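Local coordinates for hypothetical protein (Deinococcus radiodurans, PDB 1U5K) that is thought to take part in DNA repair and in recombination by the RecF pathway, and binds a zinc ion, at residues K139-A144 and R216-F221; G168-C173 and T223-G228. One frame throughout, in Å; residues are numbered along the deposited sequence.

Contact 1 of 2, residues K139-A144 and R216-F221; sequences KLLGLA and RALEKF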
# COMPACT_ATOMS: atom_id res chain seq x y z
N LYS A 139 -15.24 -5.94 15.41
CA LYS A 139 -16.61 -6.33 15.19
C LYS A 139 -16.88 -6.84 13.79
O LYS A 139 -17.61 -7.81 13.61
CB LYS A 139 -17.60 -5.21 15.53
CG LYS A 139 -19.02 -5.70 15.69
CD LYS A 139 -19.35 -6.24 17.08
CE LYS A 139 -20.78 -6.76 17.12
NZ LYS A 139 -21.03 -7.71 18.22
N LEU A 140 -16.29 -6.20 12.78
CA LEU A 140 -16.48 -6.63 11.41
C LEU A 140 -15.90 -8.03 11.17
O LEU A 140 -16.35 -8.72 10.27
CB LEU A 140 -15.87 -5.65 10.41
CG LEU A 140 -16.59 -4.32 10.22
CD1 LEU A 140 -15.70 -3.18 9.72
CD2 LEU A 140 -17.83 -4.49 9.36
N LEU A 141 -14.90 -8.47 11.93
CA LEU A 141 -14.43 -9.84 11.83
C LEU A 141 -15.53 -10.89 11.96
O LEU A 141 -15.48 -11.94 11.30
CB LEU A 141 -13.34 -10.14 12.85
CG LEU A 141 -12.10 -9.24 12.91
CD1 LEU A 141 -11.18 -9.61 14.07
CD2 LEU A 141 -11.36 -9.39 11.61
N GLY A 142 -16.51 -10.62 12.81
CA GLY A 142 -17.65 -11.51 12.98
C GLY A 142 -18.58 -11.63 11.80
O GLY A 142 -19.38 -12.56 11.76
N LEU A 143 -18.50 -10.71 10.84
CA LEU A 143 -19.41 -10.77 9.70
C LEU A 143 -18.75 -11.27 8.42
O LEU A 143 -19.39 -11.44 7.40
CB LEU A 143 -19.99 -9.38 9.45
CG LEU A 143 -20.76 -8.76 10.61
CD1 LEU A 143 -21.11 -7.32 10.28
CD2 LEU A 143 -21.99 -9.57 10.93
N ALA A 144 -17.45 -11.53 8.50
CA ALA A 144 -16.65 -11.79 7.33
C ALA A 144 -16.33 -13.28 7.31
O ALA A 144 -16.81 -14.03 8.16
CB ALA A 144 -15.41 -10.90 7.36
N ARG A 216 -1.74 -4.80 16.35
CA ARG A 216 -0.82 -5.81 15.84
C ARG A 216 -1.50 -7.15 15.66
O ARG A 216 -1.32 -7.81 14.64
CB ARG A 216 0.44 -5.92 16.70
CG ARG A 216 1.46 -4.83 16.41
CD ARG A 216 2.88 -5.14 16.87
NE ARG A 216 2.86 -5.44 18.30
CZ ARG A 216 2.95 -4.53 19.27
NH1 ARG A 216 3.10 -3.25 18.98
NH2 ARG A 216 2.89 -4.93 20.53
N ALA A 217 -2.32 -7.53 16.63
CA ALA A 217 -2.99 -8.81 16.60
C ALA A 217 -3.97 -8.84 15.43
O ALA A 217 -4.03 -9.83 14.69
CB ALA A 217 -3.69 -9.04 17.90
N LEU A 218 -4.69 -7.73 15.26
CA LEU A 218 -5.62 -7.57 14.15
C LEU A 218 -4.92 -7.74 12.80
O LEU A 218 -5.43 -8.49 11.97
CB LEU A 218 -6.35 -6.23 14.25
CG LEU A 218 -7.33 -5.91 13.12
CD1 LEU A 218 -8.49 -6.83 13.23
CD2 LEU A 218 -7.72 -4.43 13.12
N GLU A 219 -3.77 -7.10 12.62
CA GLU A 219 -2.99 -7.14 11.39
C GLU A 219 -2.51 -8.55 11.06
O GLU A 219 -2.65 -8.99 9.92
CB GLU A 219 -1.78 -6.22 11.47
CG GLU A 219 -2.12 -4.74 11.40
CD GLU A 219 -0.88 -3.85 11.46
OE1 GLU A 219 -0.40 -3.45 10.39
OE2 GLU A 219 -0.33 -3.59 12.54
N LYS A 220 -1.96 -9.25 12.05
CA LYS A 220 -1.46 -10.60 11.88
C LYS A 220 -2.61 -11.55 11.52
O LYS A 220 -2.54 -12.32 10.56
CB LYS A 220 -0.78 -11.08 13.16
CG LYS A 220 -0.10 -12.44 13.08
CD LYS A 220 0.80 -12.63 11.87
CE LYS A 220 2.11 -11.87 11.87
NZ LYS A 220 2.95 -12.43 10.76
N PHE A 221 -3.67 -11.51 12.32
CA PHE A 221 -4.82 -12.36 12.10
C PHE A 221 -5.41 -12.17 10.70
O PHE A 221 -5.62 -13.17 10.01
CB PHE A 221 -5.89 -12.09 13.17
CG PHE A 221 -7.12 -12.93 13.04
CD1 PHE A 221 -7.10 -14.28 13.35
CD2 PHE A 221 -8.29 -12.40 12.57
CE1 PHE A 221 -8.24 -15.06 13.25
CE2 PHE A 221 -9.44 -13.17 12.45
CZ PHE A 221 -9.40 -14.50 12.79
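Leu141 meets Leu218 and Phe221 in a buried, purely apolar helix-to-helix contact, made between the C-terminal part of helix 129-141 and the long helix 211-225. The three side chains form a small example of apolar packing without a polar link at this point: one branched residue touches two residues one turn apart on the facing helix. Leu141 CG lies beside its own backbone N, anti to the carbonyl carbon (chi1 -54°), and the side chain runs out extended, which carries both of its methyls towards the other helix. Leu218 CD1 is 4.0 Å from Leu141 CD1 and 4.2 Å from Leu141 CD2, a fork gripping one methyl rather than two tips meeting. That single methyl reaches across because Leu218 holds CG anti to the backbone N (chi1 178°), although its CB leaves the helix to one side of the partner.

Both helices belong to the helical C-terminal region of RecO, where helix 86-102 also packs: its Leu102 lies against Leu141, and its Phe98 against Leu218. Leu218 also rests on Ser137 and Tyr138, so helix 129-141 is touched again one turn earlier. Lys139 NZ, bonded to the backbone carbonyls of Val194 and Arg196, links the same helix to a later part of the chain.

Phe221 forms the second half of the seat. Leu141 CD1 comes to the ring obliquely, 4.3 Å from Phe221 CD2; Phe221 CE2 is likewise 4.3 Å from Leu141 CD2, and the branch therefore sits alongside this one ring bond. The backbones remain well apart, Leu141 CA and Leu218 CA being separated by 9.4 Å, and the gap is bridged by side chains alone.

Contact 2 of 2, residues G168-C173 and T223-G228; sequences GGQLLC and TVQVGG. With ZN (zinc ion), chain C.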
# COMPACT_ATOMS: atom_id res chain seq x y z
N GLY A 168 0.13 -16.79 13.87
CA GLY A 168 -1.21 -16.90 13.32
C GLY A 168 -2.13 -15.77 13.73
O GLY A 168 -3.24 -15.68 13.22
N GLY A 169 -1.71 -14.95 14.68
CA GLY A 169 -2.53 -13.87 15.20
C GLY A 169 -3.75 -14.24 16.03
O GLY A 169 -4.68 -13.44 16.20
N GLN A 170 -3.74 -15.45 16.58
CA GLN A 170 -4.77 -15.90 17.51
C GLN A 170 -4.21 -15.72 18.92
O GLN A 170 -3.58 -14.71 19.18
CB GLN A 170 -5.13 -17.34 17.14
CG GLN A 170 -5.78 -17.43 15.79
CD GLN A 170 -6.27 -18.78 15.32
OE1 GLN A 170 -6.81 -18.84 14.23
NE2 GLN A 170 -6.16 -19.83 16.11
N LEU A 171 -4.33 -16.73 19.79
CA LEU A 171 -3.73 -16.73 21.12
C LEU A 171 -3.08 -18.08 21.47
O LEU A 171 -3.53 -19.12 21.00
CB LEU A 171 -4.81 -16.44 22.16
CG LEU A 171 -5.58 -15.12 22.03
CD1 LEU A 171 -6.76 -15.21 22.95
CD2 LEU A 171 -4.71 -13.93 22.38
N LEU A 172 -2.03 -18.06 22.27
CA LEU A 172 -1.27 -19.23 22.70
C LEU A 172 -1.34 -19.38 24.21
O LEU A 172 -1.44 -18.38 24.92
CB LEU A 172 0.20 -19.13 22.29
CG LEU A 172 0.44 -19.14 20.79
CD1 LEU A 172 1.90 -18.82 20.49
CD2 LEU A 172 -0.06 -20.43 20.16
N CYS A 173 -1.26 -20.62 24.70
CA CYS A 173 -1.15 -20.86 26.14
C CYS A 173 0.26 -20.57 26.63
O CYS A 173 1.21 -20.42 25.85
CB CYS A 173 -1.56 -22.29 26.51
SG CYS A 173 -0.37 -23.55 26.02
N THR A 223 -4.17 -10.81 7.90
CA THR A 223 -3.19 -11.14 6.89
C THR A 223 -3.01 -12.65 6.80
O THR A 223 -2.85 -13.15 5.71
CB THR A 223 -1.85 -10.44 7.20
OG1 THR A 223 -2.00 -9.03 6.99
CG2 THR A 223 -0.83 -10.79 6.12
N VAL A 224 -3.03 -13.39 7.91
CA VAL A 224 -2.95 -14.84 7.83
C VAL A 224 -4.24 -15.44 7.30
O VAL A 224 -4.20 -16.36 6.49
CB VAL A 224 -2.54 -15.47 9.17
CG1 VAL A 224 -2.70 -17.00 9.15
CG2 VAL A 224 -1.13 -15.05 9.49
N GLN A 225 -5.40 -14.93 7.70
CA GLN A 225 -6.68 -15.54 7.38
C GLN A 225 -7.18 -15.18 5.99
O GLN A 225 -7.86 -15.98 5.35
CB GLN A 225 -7.75 -15.12 8.38
CG GLN A 225 -7.58 -15.60 9.82
CD GLN A 225 -8.19 -16.97 10.03
OE1 GLN A 225 -9.35 -17.19 9.69
NE2 GLN A 225 -7.39 -17.89 10.56
N VAL A 226 -6.88 -13.97 5.52
CA VAL A 226 -7.50 -13.46 4.30
C VAL A 226 -6.40 -13.25 3.28
O VAL A 226 -5.40 -12.63 3.60
CB VAL A 226 -8.21 -12.11 4.50
CG1 VAL A 226 -8.79 -11.56 3.21
CG2 VAL A 226 -9.29 -12.25 5.53
N GLY A 227 -6.58 -13.75 2.06
CA GLY A 227 -5.66 -13.38 0.99
C GLY A 227 -5.61 -11.90 0.64
O GLY A 227 -6.58 -11.16 0.77
N GLY A 228 -4.48 -11.45 0.09
CA GLY A 228 -4.36 -10.11 -0.46
C GLY A 228 -3.08 -9.40 -0.05
O GLY A 228 -2.23 -9.99 0.62
ZN ZN C . -0.64 -24.45 23.90
O HOH W 1 -4.98 -17.50 12.04
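Gly168 packs against Val224 where the turn between the two short strands of the zinc-binding unit, probably related to the zinc beta-ribbon, meets the C-terminal end of helix 211-225. Here the backbones come close, with 6.1 Å between Gly168 CA and Val224 CA, and Gly168 O lies 4.1 Å from Val224 CB. The turn is braced from within by Asp165, whose carboxylate accepts bonds from Gly168 N and Gln170 N, while Gly169 takes a positive phi that by itself favours glycine. At the distant end of 168-173, just past strand 171-172 and away from this contact, Cys173 SG binds the zinc ion at 2.3 Å with Cys153, Cys156 and Cys176.

The contact lies at the protein surface, where Val224 is exposed, and the side formed by the glutamines is looser. Gln170 OE1 and Gln225 NE2 stay 3.8 Å apart, their side chains crossing at about a right angle and their amide planes turned 45°. Ile147 N donates to Gln225 OE1, which helps to fix the amide's rotation. A single water mediates the polar link: it accepts from Gln225 NE2 at 2.9 Å and donates to Gly168 O at 2.8 Å and to Gln170 OE1 at 3.2 Å.

Overall arrangement
The chain starts with the strands of the OB-fold domain, then enters the helical C-terminal region and reaches 139-144, the first half of contact 1. It continues through the zinc-binding unit, where 168-173 opens contact 2, passes helices 184-192 and 198-203 and returns along helix 211-225, whose end and the loop after it supply 223-228. Here 216-221 closes contact 1 over 71 intervening residues and 223-228 closes contact 2 over 49, so the two loops cross. One helix thus ties helix 129-141 to the zinc unit. The contact centres lie about 9 Å apart and touch directly: Lys220 CG lies 3.4 Å from Gly169 N, and Phe221 CB 3.5 Å from Gly169 O.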